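Local coordinates for protein branched-chain phosphotransacylase (Enterococcus faecalis, PDB 1YCO) that probably transfers acyl groups, apparently branched-chain ones, between phosphate and coenzyme A, as an acyltransferase of the phosphate acetyltransferase and butyryltransferase family, at residues Q93-K97 with P98-H102; L130-I133 with V134-A137; A137-V140 with A141-L144; G207-M210 with G211-D214. One frame throughout, in Å; residues are numbered along the deposited sequence.

Contact 1 of 4, residues Q93-K97 with P98-H102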
ATOM      1  N   GLN A  93       0.933 -27.109  22.015  1.00 55.80           N
ATOM      2  CA  GLN A  93       1.121 -27.728  20.702  1.00 55.54           C
ATOM      3  C   GLN A  93       0.129 -27.264  19.624  1.00 55.25           C
ATOM      4  O   GLN A  93      -0.270 -28.054  18.770  1.00 55.27           O
ATOM      5  CB  GLN A  93       1.030 -29.245  20.840  1.00 56.19           C
ATOM      6  CG  GLN A  93       1.723 -29.801  22.066  1.00 59.60           C
ATOM      7  CD  GLN A  93       1.724 -31.314  22.103  1.00 61.68           C
ATOM      8  OE1 GLN A  93       2.578 -31.961  21.494  1.00 64.28           O
ATOM      9  NE2 GLN A  93       0.753 -31.889  22.803  1.00 63.15           N
ATOM     10  N   LEU A  94      -0.256 -25.989  19.650  1.00 53.31           N
ATOM     11  CA  LEU A  94      -1.205 -25.472  18.664  1.00 52.90           C
ATOM     12  C   LEU A  94      -0.637 -25.334  17.255  1.00 52.21           C
ATOM     13  O   LEU A  94      -1.263 -25.747  16.268  1.00 51.81           O
ATOM     14  CB  LEU A  94      -1.765 -24.121  19.110  1.00 53.22           C
ATOM     15  CG  LEU A  94      -2.839 -24.179  20.194  1.00 53.20           C
ATOM     16  CD1 LEU A  94      -3.310 -22.763  20.488  1.00 54.09           C
ATOM     17  CD2 LEU A  94      -3.999 -25.047  19.732  1.00 52.53           C
ATOM     18  N   LYS A  95       0.544 -24.736  17.168  1.00 49.78           N
ATOM     19  CA  LYS A  95       1.221 -24.534  15.894  1.00 48.29           C
ATOM     20  C   LYS A  95       1.365 -25.894  15.211  1.00 46.13           C
ATOM     21  O   LYS A  95       1.750 -26.874  15.848  1.00 48.76           O
ATOM     22  CB  LYS A  95       2.589 -23.894  16.151  1.00 47.52           C
ATOM     23  CG  LYS A  95       3.330 -23.394  14.931  1.00 45.85           C
ATOM     24  CD  LYS A  95       4.545 -22.559  15.375  1.00 45.19           C
ATOM     25  CE  LYS A  95       5.392 -22.101  14.198  1.00 41.15           C
ATOM     26  NZ  LYS A  95       5.954 -23.245  13.450  1.00 39.98           N
ATOM     27  N   ASN A  96       1.029 -25.954  13.926  1.00 44.81           N
ATOM     28  CA  ASN A  96       1.104 -27.204  13.176  1.00 42.89           C
ATOM     29  C   ASN A  96       1.506 -26.973  11.724  1.00 41.46           C
ATOM     30  O   ASN A  96       1.188 -27.779  10.851  1.00 41.81           O
ATOM     31  CB  ASN A  96      -0.244 -27.930  13.205  1.00 44.26           C
ATOM     32  CG  ASN A  96      -1.218 -27.380  12.190  1.00 45.77           C
ATOM     33  OD1 ASN A  96      -1.637 -26.229  12.273  1.00 44.75           O
ATOM     34  ND2 ASN A  96      -1.568 -28.202  11.204  1.00 47.21           N
ATOM     35  N   LYS A  97       2.189 -25.863  11.472  1.00 40.40           N
ATOM     36  CA  LYS A  97       2.676 -25.520  10.136  1.00 37.85           C
ATOM     37  C   LYS A  97       4.063 -24.941  10.332  1.00 36.54           C
ATOM     38  O   LYS A  97       4.327 -24.299  11.350  1.00 36.70           O
ATOM     39  CB  LYS A  97       1.774 -24.475   9.472  1.00 39.51           C
ATOM     40  CG  LYS A  97       0.412 -24.994   9.085  1.00 40.50           C
ATOM     41  CD  LYS A  97       0.555 -26.118   8.101  1.00 41.89           C
ATOM     42  CE  LYS A  97      -0.780 -26.649   7.667  1.00 45.25           C
ATOM     43  NZ  LYS A  97      -0.564 -27.742   6.660  1.00 49.69           N
ATOM     44  N   PRO A  98       4.967 -25.162   9.365  1.00 35.46           N
ATOM     45  CA  PRO A  98       6.345 -24.658   9.434  1.00 35.77           C
ATOM     46  C   PRO A  98       6.442 -23.268  10.071  1.00 35.93           C
ATOM     47  O   PRO A  98       7.310 -23.018  10.914  1.00 35.48           O
ATOM     48  CB  PRO A  98       6.782 -24.665   7.973  1.00 34.57           C
ATOM     49  CG  PRO A  98       6.090 -25.874   7.444  1.00 34.88           C
ATOM     50  CD  PRO A  98       4.707 -25.802   8.062  1.00 34.76           C
ATOM     51  N   ILE A  99       5.547 -22.369   9.673  1.00 35.42           N
ATOM     52  CA  ILE A  99       5.543 -21.014  10.219  1.00 35.97           C
ATOM     53  C   ILE A  99       4.128 -20.443  10.321  1.00 35.64           C
ATOM     54  O   ILE A  99       3.200 -20.942   9.690  1.00 34.54           O
ATOM     55  CB  ILE A  99       6.349 -20.035   9.342  1.00 37.48           C
ATOM     56  CG1 ILE A  99       5.525 -19.644   8.124  1.00 38.28           C
ATOM     57  CG2 ILE A  99       7.666 -20.664   8.894  1.00 39.30           C
ATOM     58  CD1 ILE A  99       5.376 -18.148   7.954  1.00 37.94           C
ATOM     59  N   LEU A 100       3.975 -19.394  11.123  1.00 35.25           N
ATOM     60  CA  LEU A 100       2.690 -18.729  11.270  1.00 34.18           C
ATOM     61  C   LEU A 100       2.684 -17.533  10.316  1.00 34.01           C
ATOM     62  O   LEU A 100       3.721 -16.922  10.062  1.00 33.29           O
ATOM     63  CB  LEU A 100       2.494 -18.225  12.706  1.00 34.81           C
ATOM     64  CG  LEU A 100       2.384 -19.248  13.853  1.00 38.20           C
ATOM     65  CD1 LEU A 100       2.277 -18.517  15.188  1.00 35.19           C
ATOM     66  CD2 LEU A 100       1.172 -20.144  13.639  1.00 36.53           C
ATOM     67  N   SER A 101       1.514 -17.206   9.792  1.00 32.34           N
ATOM     68  CA  SER A 101       1.386 -16.084   8.894  1.00 32.97           C
ATOM     69  C   SER A 101       0.016 -15.457   9.116  1.00 31.00           C
ATOM     70  O   SER A 101      -0.811 -15.997   9.848  1.00 30.55           O
ATOM     71  CB  SER A 101       1.519 -16.536   7.425  1.00 34.83           C
ATOM     72  OG  SER A 101       0.460 -17.403   7.022  1.00 35.60           O
ATOM     73  N   HIS A 102      -0.221 -14.312   8.498  1.00 30.02           N
ATOM     74  CA  HIS A 102      -1.517 -13.696   8.624  1.00 30.10           C
ATOM     75  C   HIS A 102      -2.078 -13.656   7.224  1.00 29.03           C
ATOM     76  O   HIS A 102      -1.367 -13.378   6.251  1.00 28.52           O
ATOM     77  CB  HIS A 102      -1.414 -12.294   9.211  1.00 32.26           C
ATOM     78  CG  HIS A 102      -2.738 -11.616   9.387  1.00 34.95           C
ATOM     79  ND1 HIS A 102      -3.465 -11.120   8.326  1.00 34.60           N
ATOM     80  CD2 HIS A 102      -3.475 -11.369  10.498  1.00 36.17           C
ATOM     81  CE1 HIS A 102      -4.594 -10.597   8.774  1.00 37.51           C
ATOM     82  NE2 HIS A 102      -4.625 -10.736  10.088  1.00 38.67           N
TER
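From Lys95 to Leu100 the chain bends through irregular loop, and it becomes a strand at Ser101. The sharp bend is at Pro98. Pro98 has helix-like backbone angles, with phi at -37°, and this brings Lys97 O to 3.3 Å from Pro98 O. Both atoms are acceptors, and the ammonium group of Lys95 serves both. Lys95 NZ bonds Lys97 O at 2.9 Å, lying in the plane of that carbonyl. It makes a second, weak bond to Pro98 O, also at 2.9 Å. The lysine chain is stretched out as far as CE. It then folds at the last torsion (chi4 -62°), which turns NZ in to the two oxygens.

This loop leads from helix 80-87 into strand 101-107. That strand runs antiparallel to both of its neighbours in the mixed sheet.

Leu100 meets the aliphatic part of the same lysine. Its methyl CD2 lies 4.1 Å from Lys95 CG. Lys97 and Pro98 run alongside each other, with Lys97 CB 3.5 Å from Pro98 CD. Beyond CG the Lys97 chain bends away, and its NZ forms a salt bridge with Glu139 on helix 127-143. Pro98 and Ile99 rest on Glu132 of that helix.

Contact 2 of 4, residues L130-I133 with V134-A137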
ATOM      1  N   LEU A 130       8.736 -16.673   2.500  1.00 28.97           N
ATOM      2  CA  LEU A 130       7.729 -16.309   1.517  1.00 30.55           C
ATOM      3  C   LEU A 130       7.131 -17.601   0.978  1.00 31.10           C
ATOM      4  O   LEU A 130       5.920 -17.698   0.804  1.00 30.62           O
ATOM      5  CB  LEU A 130       8.363 -15.475   0.391  1.00 32.56           C
ATOM      6  CG  LEU A 130       7.541 -14.402  -0.343  1.00 34.32           C
ATOM      7  CD1 LEU A 130       6.487 -15.053  -1.186  1.00 36.34           C
ATOM      8  CD2 LEU A 130       6.923 -13.422   0.650  1.00 33.69           C
ATOM      9  N   ILE A 131       7.983 -18.601   0.745  1.00 31.66           N
ATOM     10  CA  ILE A 131       7.524 -19.898   0.252  1.00 32.46           C
ATOM     11  C   ILE A 131       6.467 -20.486   1.197  1.00 33.20           C
ATOM     12  O   ILE A 131       5.435 -20.978   0.744  1.00 33.11           O
ATOM     13  CB  ILE A 131       8.711 -20.886   0.092  1.00 32.69           C
ATOM     14  CG1 ILE A 131       9.522 -20.506  -1.152  1.00 32.14           C
ATOM     15  CG2 ILE A 131       8.207 -22.322  -0.010  1.00 32.15           C
ATOM     16  CD1 ILE A 131      10.760 -21.352  -1.381  1.00 31.59           C
ATOM     17  N   GLU A 132       6.719 -20.411   2.502  1.00 33.02           N
ATOM     18  CA  GLU A 132       5.773 -20.919   3.485  1.00 34.64           C
ATOM     19  C   GLU A 132       4.516 -20.044   3.560  1.00 33.55           C
ATOM     20  O   GLU A 132       3.431 -20.554   3.831  1.00 33.89           O
ATOM     21  CB  GLU A 132       6.420 -21.000   4.878  1.00 38.82           C
ATOM     22  CG  GLU A 132       7.395 -22.173   5.087  1.00 43.44           C
ATOM     23  CD  GLU A 132       6.819 -23.510   4.633  1.00 45.16           C
ATOM     24  OE1 GLU A 132       5.657 -23.815   4.980  1.00 46.65           O
ATOM     25  OE2 GLU A 132       7.534 -24.256   3.930  1.00 46.16           O
ATOM     26  N   ILE A 133       4.669 -18.734   3.342  1.00 31.91           N
ATOM     27  CA  ILE A 133       3.528 -17.807   3.362  1.00 31.25           C
ATOM     28  C   ILE A 133       2.556 -18.170   2.239  1.00 29.33           C
ATOM     29  O   ILE A 133       1.341 -18.127   2.424  1.00 24.67           O
ATOM     30  CB  ILE A 133       3.978 -16.338   3.176  1.00 33.17           C
ATOM     31  CG1 ILE A 133       4.731 -15.872   4.418  1.00 35.43           C
ATOM     32  CG2 ILE A 133       2.781 -15.431   2.938  1.00 30.53           C
ATOM     33  CD1 ILE A 133       5.439 -14.545   4.225  1.00 39.22           C
ATOM     34  N   VAL A 134       3.111 -18.533   1.090  1.00 28.10           N
ATOM     35  CA  VAL A 134       2.318 -18.926  -0.060  1.00 32.01           C
ATOM     36  C   VAL A 134       1.577 -20.220   0.296  1.00 34.17           C
ATOM     37  O   VAL A 134       0.359 -20.301   0.165  1.00 35.05           O
ATOM     38  CB  VAL A 134       3.218 -19.133  -1.306  1.00 31.56           C
ATOM     39  CG1 VAL A 134       2.412 -19.693  -2.461  1.00 32.02           C
ATOM     40  CG2 VAL A 134       3.848 -17.804  -1.709  1.00 31.41           C
ATOM     41  N   GLU A 135       2.309 -21.214   0.784  1.00 36.02           N
ATOM     42  CA  GLU A 135       1.706 -22.477   1.173  1.00 36.46           C
ATOM     43  C   GLU A 135       0.523 -22.272   2.128  1.00 34.55           C
ATOM     44  O   GLU A 135      -0.559 -22.809   1.896  1.00 33.61           O
ATOM     45  CB  GLU A 135       2.761 -23.369   1.820  1.00 40.41           C
ATOM     46  CG  GLU A 135       3.929 -23.662   0.906  1.00 45.09           C
ATOM     47  CD  GLU A 135       3.543 -24.535  -0.271  1.00 50.89           C
ATOM     48  OE1 GLU A 135       2.533 -24.230  -0.943  1.00 54.00           O
ATOM     49  OE2 GLU A 135       4.259 -25.528  -0.529  1.00 55.19           O
ATOM     50  N   ASN A 136       0.728 -21.497   3.192  1.00 31.70           N
ATOM     51  CA  ASN A 136      -0.335 -21.212   4.163  1.00 32.53           C
ATOM     52  C   ASN A 136      -1.589 -20.615   3.477  1.00 33.38           C
ATOM     53  O   ASN A 136      -2.715 -21.097   3.704  1.00 32.45           O
ATOM     54  CB  ASN A 136       0.176 -20.249   5.259  1.00 33.47           C
ATOM     55  CG  ASN A 136       0.970 -20.961   6.380  1.00 35.82           C
ATOM     56  OD1 ASN A 136       1.432 -22.098   6.222  1.00 38.10           O
ATOM     57  ND2 ASN A 136       1.139 -20.273   7.510  1.00 34.28           N
ATOM     58  N   ALA A 137      -1.395 -19.585   2.643  1.00 33.16           N
ATOM     59  CA  ALA A 137      -2.501 -18.942   1.925  1.00 34.45           C
ATOM     60  C   ALA A 137      -3.105 -19.879   0.881  1.00 35.16           C
ATOM     61  O   ALA A 137      -4.316 -19.856   0.645  1.00 35.58           O
ATOM     62  CB  ALA A 137      -2.039 -17.642   1.266  1.00 31.71           C
TER
HETATM   63  O   HOH W   1       4.194 -22.569   6.963  1.00 34.01           O
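Residues Leu130 to Ala137 form two turns of helix 127-143, joined by four regular backbone bonds, the first running from Val134 N to Leu130 O at 2.9 Å. On the buried side Leu130 and Val134 meet through methyl groups. Leu130 CD1 touches Val134 CG2 at 3.8 Å. Val134 has CG1 opposite its backbone N (chi1 174°). This leaves CG2 back over the preceding turn, 3.3 Å from Leu130 O. Ala137 is small and buried, and it lies against Thr117 and Ile215 of two strands. The helix therefore rests on the mixed sheet through its apolar side, while Ile131, Val134 and Glu135 touch Phe177 of helix 165-177.

The polar side is held differently. Glu135 CG stands beside its own backbone N (chi1 -59°) and comes within 3.1 Å of Ile131 O; the chain then bends at chi2. Its OE1 has a weak, long ion pair with Lys138. Glu132 and Asn136 are one turn apart. A water lies between them, 2.8 Å from Glu132 OE1 and 2.9 Å from Asn136 OD1, and may bridge the two. The other end of the amide, Asn136 ND2, bonds Ser101 OG and Ile99 O, and this fixes how the amide is turned.

Glu132 OE2 and Glu135 OE2 stay 5.7 Å apart. These like charges probably repel each other mildly, and the nearby water and the weak lysine pairing may offset part of that repulsion.

Contact 3 of 4, residues A137-V140 with A141-L144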
ATOM      1  N   ALA A 137      -1.395 -19.585   2.643  1.00 33.16           N
ATOM      2  CA  ALA A 137      -2.501 -18.942   1.925  1.00 34.45           C
ATOM      3  C   ALA A 137      -3.105 -19.879   0.881  1.00 35.16           C
ATOM      4  O   ALA A 137      -4.316 -19.856   0.645  1.00 35.58           O
ATOM      5  CB  ALA A 137      -2.039 -17.642   1.266  1.00 31.71           C
ATOM      6  N   LYS A 138      -2.268 -20.712   0.269  1.00 36.70           N
ATOM      7  CA  LYS A 138      -2.762 -21.667  -0.717  1.00 39.27           C
ATOM      8  C   LYS A 138      -3.684 -22.664  -0.033  1.00 39.49           C
ATOM      9  O   LYS A 138      -4.692 -23.073  -0.604  1.00 40.67           O
ATOM     10  CB  LYS A 138      -1.620 -22.448  -1.373  1.00 38.99           C
ATOM     11  CG  LYS A 138      -2.123 -23.513  -2.354  1.00 44.80           C
ATOM     12  CD  LYS A 138      -1.092 -24.611  -2.658  1.00 48.05           C
ATOM     13  CE  LYS A 138      -0.868 -25.516  -1.452  1.00 50.14           C
ATOM     14  NZ  LYS A 138       0.187 -26.553  -1.651  1.00 51.28           N
ATOM     15  N   GLU A 139      -3.335 -23.059   1.186  1.00 39.83           N
ATOM     16  CA  GLU A 139      -4.148 -24.022   1.919  1.00 42.14           C
ATOM     17  C   GLU A 139      -5.478 -23.421   2.354  1.00 40.35           C
ATOM     18  O   GLU A 139      -6.514 -24.085   2.289  1.00 40.14           O
ATOM     19  CB  GLU A 139      -3.377 -24.549   3.128  1.00 44.62           C
ATOM     20  CG  GLU A 139      -2.059 -25.205   2.736  1.00 50.87           C
ATOM     21  CD  GLU A 139      -1.292 -25.765   3.920  1.00 55.66           C
ATOM     22  OE1 GLU A 139      -1.271 -25.113   4.992  1.00 58.15           O
ATOM     23  OE2 GLU A 139      -0.689 -26.851   3.770  1.00 59.08           O
ATOM     24  N   VAL A 140      -5.449 -22.168   2.790  1.00 37.23           N
ATOM     25  CA  VAL A 140      -6.674 -21.498   3.203  1.00 35.91           C
ATOM     26  C   VAL A 140      -7.656 -21.453   2.029  1.00 37.41           C
ATOM     27  O   VAL A 140      -8.829 -21.772   2.188  1.00 37.22           O
ATOM     28  CB  VAL A 140      -6.401 -20.053   3.679  1.00 34.53           C
ATOM     29  CG1 VAL A 140      -7.722 -19.314   3.899  1.00 31.59           C
ATOM     30  CG2 VAL A 140      -5.606 -20.083   4.971  1.00 34.07           C
ATOM     31  N   ALA A 141      -7.170 -21.061   0.853  1.00 36.19           N
ATOM     32  CA  ALA A 141      -8.027 -20.985  -0.316  1.00 37.69           C
ATOM     33  C   ALA A 141      -8.578 -22.369  -0.681  1.00 38.87           C
ATOM     34  O   ALA A 141      -9.760 -22.511  -0.985  1.00 39.37           O
ATOM     35  CB  ALA A 141      -7.268 -20.381  -1.501  1.00 36.64           C
ATOM     36  N   GLN A 142      -7.723 -23.387  -0.659  1.00 41.34           N
ATOM     37  CA  GLN A 142      -8.157 -24.741  -0.979  1.00 43.72           C
ATOM     38  C   GLN A 142      -9.233 -25.171   0.021  1.00 46.23           C
ATOM     39  O   GLN A 142     -10.251 -25.745  -0.359  1.00 47.99           O
ATOM     40  CB  GLN A 142      -6.971 -25.710  -0.948  1.00 42.73           C
ATOM     41  CG  GLN A 142      -5.979 -25.470  -2.092  1.00 44.77           C
ATOM     42  CD  GLN A 142      -4.770 -26.407  -2.060  1.00 46.20           C
ATOM     43  OE1 GLN A 142      -4.097 -26.544  -1.034  1.00 47.47           O
ATOM     44  NE2 GLN A 142      -4.480 -27.039  -3.194  1.00 46.39           N
ATOM     45  N   LYS A 143      -9.018 -24.861   1.294  1.00 47.19           N
ATOM     46  CA  LYS A 143      -9.976 -25.205   2.325  1.00 49.18           C
ATOM     47  C   LYS A 143     -11.268 -24.413   2.130  1.00 50.49           C
ATOM     48  O   LYS A 143     -12.344 -24.801   2.605  1.00 52.09           O
ATOM     49  CB  LYS A 143      -9.398 -24.896   3.702  1.00 49.85           C
ATOM     50  CG  LYS A 143     -10.297 -25.308   4.839  1.00 52.89           C
ATOM     51  CD  LYS A 143      -9.782 -24.791   6.155  1.00 55.93           C
ATOM     52  CE  LYS A 143      -8.469 -25.436   6.559  1.00 57.17           C
ATOM     53  NZ  LYS A 143      -8.099 -24.970   7.932  1.00 58.39           N
ATOM     54  N   LEU A 144     -11.158 -23.301   1.420  1.00 49.87           N
ATOM     55  CA  LEU A 144     -12.293 -22.429   1.170  1.00 50.22           C
ATOM     56  C   LEU A 144     -13.079 -22.846  -0.075  1.00 50.58           C
ATOM     57  O   LEU A 144     -14.114 -22.261  -0.395  1.00 49.78           O
ATOM     58  CB  LEU A 144     -11.798 -20.984   1.037  1.00 50.88           C
ATOM     59  CG  LEU A 144     -12.378 -19.933   1.993  1.00 52.94           C
ATOM     60  CD1 LEU A 144     -12.319 -20.410   3.442  1.00 53.69           C
ATOM     61  CD2 LEU A 144     -11.591 -18.640   1.822  1.00 53.80           C
TER
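Lys138 and Gln142 lie one helical turn apart, and their side chains meet at a slant. The amide oxygen does most of the touching: Gln142 OE1 is 3.4 Å from Lys138 CE and also close to CG and CD. Two torsions bring this about. Gln142 CG lies beside its backbone N (chi1 -69°); from there the chain runs back along the helix, and CG stops 3.1 Å from Lys138 O. Lys138 bends at chi3 (70°), which places CE next to the amide. Its NZ goes on to a salt bridge with Glu182.

On another side of the helix Val140 and Leu144 approach loosely, with Val140 CG1 4.4 Å from Leu144 CD2. Both rest on Phe268 of helix 259-274. Ala137 and Ala141 turn small side chains to the mixed sheet, where both touch Ile215.

This is the C-terminal end of helix 127-143. Lys143 N still bonds Glu139 O at 2.8 Å. Leu144 N is held by two weak bonds, to Val140 O and to Ala141 O, each at 2.9 Å. The regular pattern fades here as the chain leaves the helix.

Lys138 CE sits next to a charged nitrogen and probably carries some positive charge. Its contact with the amide oxygen is therefore likely to be mildly attractive, while Glu182, outside the two segments, gives its NZ a full counter-charge.

Contact 4 of 4, residues G207-M210 with G211-D214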
ATOM      1  N   GLY A 207       0.462 -13.152 -19.411  1.00 41.53           N
ATOM      2  CA  GLY A 207       1.192 -13.925 -18.420  1.00 40.01           C
ATOM      3  C   GLY A 207       0.279 -14.951 -17.773  1.00 38.52           C
ATOM      4  O   GLY A 207      -0.896 -15.013 -18.132  1.00 37.61           O
ATOM      5  N   PRO A 208       0.777 -15.774 -16.828  1.00 37.05           N
ATOM      6  CA  PRO A 208      -0.022 -16.799 -16.142  1.00 36.85           C
ATOM      7  C   PRO A 208      -1.169 -16.188 -15.349  1.00 35.63           C
ATOM      8  O   PRO A 208      -2.199 -16.828 -15.125  1.00 35.07           O
ATOM      9  CB  PRO A 208       0.991 -17.486 -15.228  1.00 37.82           C
ATOM     10  CG  PRO A 208       2.278 -17.300 -15.949  1.00 39.77           C
ATOM     11  CD  PRO A 208       2.186 -15.871 -16.427  1.00 38.16           C
ATOM     12  N   ILE A 209      -0.983 -14.951 -14.908  1.00 33.84           N
ATOM     13  CA  ILE A 209      -2.026 -14.274 -14.153  1.00 33.61           C
ATOM     14  C   ILE A 209      -2.308 -12.927 -14.776  1.00 33.18           C
ATOM     15  O   ILE A 209      -1.401 -12.133 -14.999  1.00 31.38           O
ATOM     16  CB  ILE A 209      -1.626 -14.082 -12.685  1.00 33.89           C
ATOM     17  CG1 ILE A 209      -1.309 -15.448 -12.066  1.00 31.27           C
ATOM     18  CG2 ILE A 209      -2.756 -13.359 -11.944  1.00 32.00           C
ATOM     19  CD1 ILE A 209      -0.648 -15.393 -10.697  1.00 33.46           C
ATOM     20  N   MET A 210      -3.574 -12.673 -15.071  1.00 34.87           N
ATOM     21  CA  MET A 210      -3.935 -11.415 -15.696  1.00 35.40           C
ATOM     22  C   MET A 210      -5.145 -10.752 -15.058  1.00 35.00           C
ATOM     23  O   MET A 210      -6.290 -10.983 -15.454  1.00 36.98           O
ATOM     24  CB  MET A 210      -4.137 -11.649 -17.190  1.00 35.34           C
ATOM     25  CG  MET A 210      -2.865 -12.180 -17.856  1.00 39.18           C
ATOM     26  SD  MET A 210      -2.946 -12.449 -19.641  1.00 44.49           S
ATOM     27  CE  MET A 210      -3.902 -13.952 -19.702  1.00 35.25           C
ATOM     28  N   GLY A 211      -4.864  -9.933 -14.048  1.00 33.73           N
ATOM     29  CA  GLY A 211      -5.901  -9.211 -13.335  1.00 32.17           C
ATOM     30  C   GLY A 211      -6.942 -10.065 -12.659  1.00 31.42           C
ATOM     31  O   GLY A 211      -7.941  -9.526 -12.202  1.00 32.01           O
ATOM     32  N   ASP A 212      -6.710 -11.380 -12.590  1.00 30.04           N
ATOM     33  CA  ASP A 212      -7.649 -12.300 -11.963  1.00 29.11           C
ATOM     34  C   ASP A 212      -7.027 -13.165 -10.864  1.00 28.30           C
ATOM     35  O   ASP A 212      -7.410 -14.316 -10.709  1.00 31.17           O
ATOM     36  CB  ASP A 212      -8.300 -13.200 -13.031  1.00 33.21           C
ATOM     37  CG  ASP A 212      -7.317 -14.193 -13.661  1.00 42.02           C
ATOM     38  OD1 ASP A 212      -6.084 -13.969 -13.571  1.00 44.99           O
ATOM     39  OD2 ASP A 212      -7.776 -15.193 -14.266  1.00 45.26           O
ATOM     40  N   ALA A 213      -6.087 -12.613 -10.094  1.00 27.78           N
ATOM     41  CA  ALA A 213      -5.427 -13.362  -9.024  1.00 26.32           C
ATOM     42  C   ALA A 213      -6.355 -13.642  -7.850  1.00 27.13           C
ATOM     43  O   ALA A 213      -7.209 -12.826  -7.512  1.00 28.22           O
ATOM     44  CB  ALA A 213      -4.209 -12.608  -8.533  1.00 25.99           C
ATOM     45  N   ASP A 214      -6.173 -14.795  -7.219  1.00 27.57           N
ATOM     46  CA  ASP A 214      -7.007 -15.172  -6.082  1.00 29.96           C
ATOM     47  C   ASP A 214      -6.355 -14.838  -4.744  1.00 29.23           C
ATOM     48  O   ASP A 214      -7.023 -14.686  -3.717  1.00 30.11           O
ATOM     49  CB  ASP A 214      -7.319 -16.658  -6.158  1.00 33.72           C
ATOM     50  CG  ASP A 214      -8.062 -17.010  -7.416  1.00 39.47           C
ATOM     51  OD1 ASP A 214      -9.198 -16.521  -7.573  1.00 43.17           O
ATOM     52  OD2 ASP A 214      -7.513 -17.762  -8.249  1.00 43.01           O
TER
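Ile209 and Ala213 form the tight part of this contact. Ile209 CG2 lies 3.8 Å from Ala213 CB, and both residues are buried. The same methyl also reaches Asp212 OD1 at 3.8 Å. Ile209 packs further on Phe186 and Leu189 of strand 184-189, and Ala213 on Ala152 of strand 150-154. The loop is thus pinned to one edge of the mixed sheet, just before it enters strand 215-217.

Asp212 holds the turn itself. Its CG sits between its own backbone N and carbonyl carbon (chi1 69°), which swings the carboxylate back toward Met210. Met210 N bonds Asp212 OD1 at 3.2 Å. The bond is bent, at 148°, and the donor stands above the carboxylate, 36° out of its plane. Between these two residues Gly211 takes a positive phi and turns the chain.

The outer side is looser, and Met210 there is partly exposed. The first bond of the Met210 side chain points away from residues 211-214, and the chain bends at chi3, lying on Tyr205. Its sulfur receives one weak bond, from Gly207 N to Met210 SD at 3.5 Å.

The two oxygens of Asp212 have separate tasks. OD1 takes the backbone N-H across the turn, and OD2 forms a salt bridge with Lys150. That lysine probably steadies the negative charge and may help set the angle of the carboxylate.

The four contacts follow one another along the chain, and none crosses another. Contact 1 closes a small bend between helix 80-87 and strand 101-107. Contacts 2 and 3 are successive turns of helix 127-143 and share Ala137. This helix returns to the loop of contact 1 at two levels, one in contact 2 and one in contact 3. The helix and the loop are thereby tied together beside the mixed sheet. Contact 4 closes a later turn before strand 215-217. It touches none of the others, and its nearest atoms to contact 3 are about 6 Å away.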